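Local coordinates for TRAP dicarboxylate transporter-DctP subunit (Rhodobacter sphaeroides, PDB 4PE3), which probably binds a dicarboxylate or similar small organic solute in the periplasm and delivers it to a TRAP-type membrane transporter, at residues V75-A83 and H92-R102. Residues are numbered along the deposited sequence; the frame is centred on the assembly and turned at random. Where two conformers were deposited one is given.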
loop_
_atom_site.group_PDB
_atom_site.type_symbol
_atom_site.label_atom_id
_atom_site.label_comp_id
_atom_site.label_asym_id
_atom_site.label_seq_id
_atom_site.Cartn_x
_atom_site.Cartn_y
_atom_site.Cartn_z
ATOM N N VAL A 75 13.964 1.577 17.723
ATOM C CA VAL A 75 13.291 0.350 18.123
ATOM C C VAL A 75 12.950 -0.531 16.935
ATOM O O VAL A 75 13.017 -0.100 15.791
ATOM C CB VAL A 75 11.977 0.639 18.863
ATOM C CG1 VAL A 75 12.267 1.152 20.265
ATOM C CG2 VAL A 75 11.116 1.613 18.060
ATOM N N ASP A 76 12.581 -1.770 17.232
ATOM C CA ASP A 76 12.145 -2.726 16.224
ATOM C C ASP A 76 10.963 -2.161 15.434
ATOM O O ASP A 76 10.111 -1.472 15.998
ATOM C CB ASP A 76 11.740 -4.016 16.940
ATOM C CG ASP A 76 11.363 -5.117 15.988
ATOM O OD1 ASP A 76 10.162 -5.242 15.659
ATOM O OD2 ASP A 76 12.272 -5.864 15.576
ATOM N N TYR A 77 10.897 -2.452 14.135
ATOM C CA TYR A 77 9.827 -1.926 13.275
ATOM C C TYR A 77 8.383 -2.285 13.696
ATOM O O TYR A 77 7.444 -1.568 13.348
ATOM C CB TYR A 77 10.071 -2.333 11.812
ATOM C CG TYR A 77 9.796 -3.791 11.506
ATOM C CD1 TYR A 77 10.696 -4.787 11.868
ATOM C CD2 TYR A 77 8.637 -4.169 10.855
ATOM C CE1 TYR A 77 10.440 -6.113 11.590
ATOM C CE2 TYR A 77 8.375 -5.488 10.567
ATOM C CZ TYR A 77 9.277 -6.458 10.938
ATOM O OH TYR A 77 9.015 -7.781 10.653
ATOM N N LYS A 78 8.199 -3.381 14.433
ATOM C CA LYS A 78 6.875 -3.767 14.887
ATOM C C LYS A 78 6.510 -3.113 16.209
ATOM O O LYS A 78 5.365 -3.210 16.655
ATOM C CB LYS A 78 6.771 -5.288 15.031
ATOM C CG LYS A 78 6.761 -6.024 13.705
ATOM C CD LYS A 78 5.868 -7.245 13.768
ATOM C CE LYS A 78 5.827 -7.983 12.452
ATOM N NZ LYS A 78 5.407 -9.400 12.659
ATOM N N GLU A 79 7.463 -2.424 16.825
ATOM C CA GLU A 79 7.243 -1.879 18.160
ATOM C C GLU A 79 7.225 -0.361 18.165
ATOM O O GLU A 79 7.252 0.258 19.220
ATOM C CB GLU A 79 8.312 -2.389 19.123
ATOM C CG GLU A 79 8.344 -3.906 19.269
ATOM C CD GLU A 79 6.961 -4.532 19.352
ATOM O OE1 GLU A 79 6.118 -4.036 20.132
ATOM O OE2 GLU A 79 6.718 -5.527 18.633
ATOM N N THR A 80 7.167 0.253 16.989
ATOM C CA THR A 80 7.096 1.700 16.963
ATOM C C THR A 80 5.863 2.249 17.706
ATOM O O THR A 80 5.976 3.291 18.337
ATOM C CB THR A 80 7.230 2.295 15.559
ATOM O OG1 THR A 80 6.339 1.640 14.646
ATOM C CG2 THR A 80 8.657 2.146 15.031
ATOM N N PRO A 81 4.695 1.555 17.657
ATOM C CA PRO A 81 3.571 2.147 18.401
ATOM C C PRO A 81 3.863 2.270 19.886
ATOM O O PRO A 81 3.580 3.302 20.490
ATOM C CB PRO A 81 2.403 1.171 18.136
ATOM C CG PRO A 81 2.756 0.498 16.835
ATOM C CD PRO A 81 4.275 0.371 16.880
ATOM N N ASP A 82 4.416 1.221 20.470
ATOM C CA ASP A 82 4.807 1.234 21.868
ATOM C C ASP A 82 5.784 2.389 22.167
ATOM O O ASP A 82 5.638 3.136 23.153
ATOM C CB ASP A 82 5.440 -0.121 22.209
ATOM C CG ASP A 82 4.447 -1.284 22.068
ATOM O OD1 ASP A 82 3.243 -1.061 22.304
ATOM O OD2 ASP A 82 4.854 -2.419 21.723
ATOM N N ALA A 83 6.789 2.531 21.310
ATOM C CA ALA A 83 7.840 3.519 21.521
ATOM C C ALA A 83 7.277 4.934 21.455
ATOM O O ALA A 83 7.722 5.827 22.180
ATOM C CB ALA A 83 8.934 3.344 20.489
ATOM N N HIS A 92 5.870 7.636 13.587
ATOM C CA HIS A 92 6.411 6.716 12.584
ATOM C C HIS A 92 5.819 6.941 11.215
ATOM O O HIS A 92 4.749 7.560 11.069
ATOM C CB HIS A 92 6.289 5.237 13.012
ATOM C CG HIS A 92 4.885 4.729 13.195
ATOM N ND1 HIS A 92 4.632 3.594 13.928
ATOM C CD2 HIS A 92 3.692 5.130 12.688
ATOM C CE1 HIS A 92 3.332 3.336 13.901
ATOM N NE2 HIS A 92 2.742 4.261 13.170
ATOM N N ILE A 93 6.547 6.467 10.214
ATOM C CA ILE A 93 6.051 6.379 8.849
ATOM C C ILE A 93 6.276 4.923 8.517
ATOM O O ILE A 93 7.414 4.503 8.292
ATOM C CB ILE A 93 6.817 7.305 7.878
ATOM C CG1 ILE A 93 6.782 8.759 8.344
ATOM C CG2 ILE A 93 6.218 7.159 6.482
ATOM C CD1 ILE A 93 7.523 9.734 7.456
ATOM N N THR A 94 5.212 4.115 8.517
ATOM C CA THR A 94 5.408 2.678 8.501
ATOM C C THR A 94 4.266 1.900 7.844
ATOM O O THR A 94 3.203 2.440 7.582
ATOM C CB THR A 94 5.650 2.150 9.936
ATOM O OG1 THR A 94 6.197 0.831 9.865
ATOM C CG2 THR A 94 4.351 2.134 10.738
ATOM N N ASP A 95 4.537 0.636 7.591
ATOM C CA ASP A 95 3.626 -0.267 6.907
ATOM C C ASP A 95 2.639 -0.752 7.926
ATOM O O ASP A 95 2.976 -1.514 8.831
ATOM C CB ASP A 95 4.455 -1.441 6.378
ATOM C CG ASP A 95 3.689 -2.374 5.477
ATOM O OD1 ASP A 95 2.504 -2.652 5.728
ATOM O OD2 ASP A 95 4.318 -2.865 4.509
ATOM N N THR A 96 1.386 -0.331 7.782
ATOM C CA THR A 96 0.338 -0.676 8.744
ATOM C C THR A 96 0.094 -2.187 8.821
ATOM O O THR A 96 -0.344 -2.702 9.849
ATOM C CB THR A 96 -0.958 0.096 8.395
ATOM O OG1 THR A 96 -0.675 1.498 8.444
ATOM C CG2 THR A 96 -2.116 -0.236 9.342
ATOM N N SER A 97 0.444 -2.911 7.763
ATOM C CA SER A 97 0.288 -4.355 7.779
ATOM C C SER A 97 1.173 -5.030 8.830
ATOM O O SER A 97 0.889 -6.159 9.234
ATOM C CB SER A 97 0.575 -4.946 6.402
ATOM O OG SER A 97 1.954 -4.981 6.156
ATOM N N TYR A 98 2.214 -4.340 9.282
ATOM C CA TYR A 98 3.080 -4.883 10.324
ATOM C C TYR A 98 2.329 -5.206 11.608
ATOM O O TYR A 98 2.801 -5.983 12.443
ATOM C CB TYR A 98 4.180 -3.885 10.657
ATOM C CG TYR A 98 5.254 -3.699 9.602
ATOM C CD1 TYR A 98 5.494 -4.655 8.622
ATOM C CD2 TYR A 98 6.032 -2.557 9.598
ATOM C CE1 TYR A 98 6.501 -4.469 7.669
ATOM C CE2 TYR A 98 7.027 -2.369 8.663
ATOM C CZ TYR A 98 7.248 -3.322 7.702
ATOM O OH TYR A 98 8.250 -3.116 6.778
ATOM N N PHE A 99 1.137 -4.636 11.760
ATOM C CA PHE A 99 0.422 -4.751 13.027
ATOM C C PHE A 99 -0.771 -5.691 12.945
ATOM O O PHE A 99 -1.619 -5.705 13.845
ATOM C CB PHE A 99 0.054 -3.341 13.505
ATOM C CG PHE A 99 1.226 -2.388 13.470
ATOM C CD1 PHE A 99 2.339 -2.626 14.259
ATOM C CD2 PHE A 99 1.225 -1.271 12.652
ATOM C CE1 PHE A 99 3.442 -1.781 14.209
ATOM C CE2 PHE A 99 2.328 -0.421 12.603
ATOM C CZ PHE A 99 3.429 -0.674 13.399
ATOM N N ALA A 100 -0.830 -6.492 11.880
ATOM C CA ALA A 100 -1.922 -7.447 11.713
ATOM C C ALA A 100 -2.049 -8.427 12.870
ATOM O O ALA A 100 -3.139 -8.940 13.139
ATOM C CB ALA A 100 -1.748 -8.209 10.397
ATOM N N GLY A 101 -0.953 -8.678 13.569
ATOM C CA GLY A 101 -0.981 -9.509 14.762
ATOM C C GLY A 101 -1.820 -8.927 15.892
ATOM O O GLY A 101 -2.379 -9.668 16.710
ATOM N N ARG A 102 -1.912 -7.604 15.956
ATOM C CA ARG A 102 -2.714 -6.958 16.995
ATOM C C ARG A 102 -4.197 -7.137 16.757
ATOM O O ARG A 102 -4.959 -7.297 17.705
ATOM C CB ARG A 102 -2.414 -5.459 17.071
ATOM C CG ARG A 102 -0.962 -5.147 17.356
ATOM C CD ARG A 102 -0.753 -3.660 17.590
ATOM N NE ARG A 102 0.657 -3.380 17.837
ATOM C CZ ARG A 102 1.121 -2.393 18.594
ATOM N NH1 ARG A 102 0.290 -1.555 19.203
ATOM N NH2 ARG A 102 2.432 -2.244 18.739
HETATM O O HOH W 1 7.373 0.684 12.286
#
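Thr80 OG1 is held by two hydrogen bonds, one to His92 ND1 at 2.7 Å across the contact and one to a water. The fold is that of a TRAP solute-binding protein, and here the first turn of helix 80-86 packs beside strand 91-95, an inner strand of the five-stranded sheet, and the 3-10 turn after it. The same water donates to Tyr77 O and reaches Thr94 OG1, so it ties the type I turn Asp76-Glu79 to the strand. With CG lying between the backbone N and the carbonyl carbon (chi1 63°), the His92 ring meets Thr80 with its ND1 edge, while its NE2 bonds Glu244 of the neighbouring strand; with both ring nitrogens engaged, its rotation is fixed. Farther along, Tyr77 drives its CD2-CE2 edge into the centre of the Tyr98 face, a T-shaped pair with planes at 74° and CD2 3.3 Å from Tyr98 CE2. Asp95 CB covers the opposite face. In place of Tyr98, an alanine would probably leave the Tyr77 edge without the face it packs on, and Asp95 CB without the ring it covers. Pro81 packs on two flat groups: its CD lies 3.5 Å from Phe99 CE1, and its CG sits over one face of Phe99 and one of the Arg102 guanidinium. That guanidinium also makes a cation-pi contact with Tyr142 and a long salt bridge, Arg102 NH2 to Asp82 OD1 at 3.8 Å.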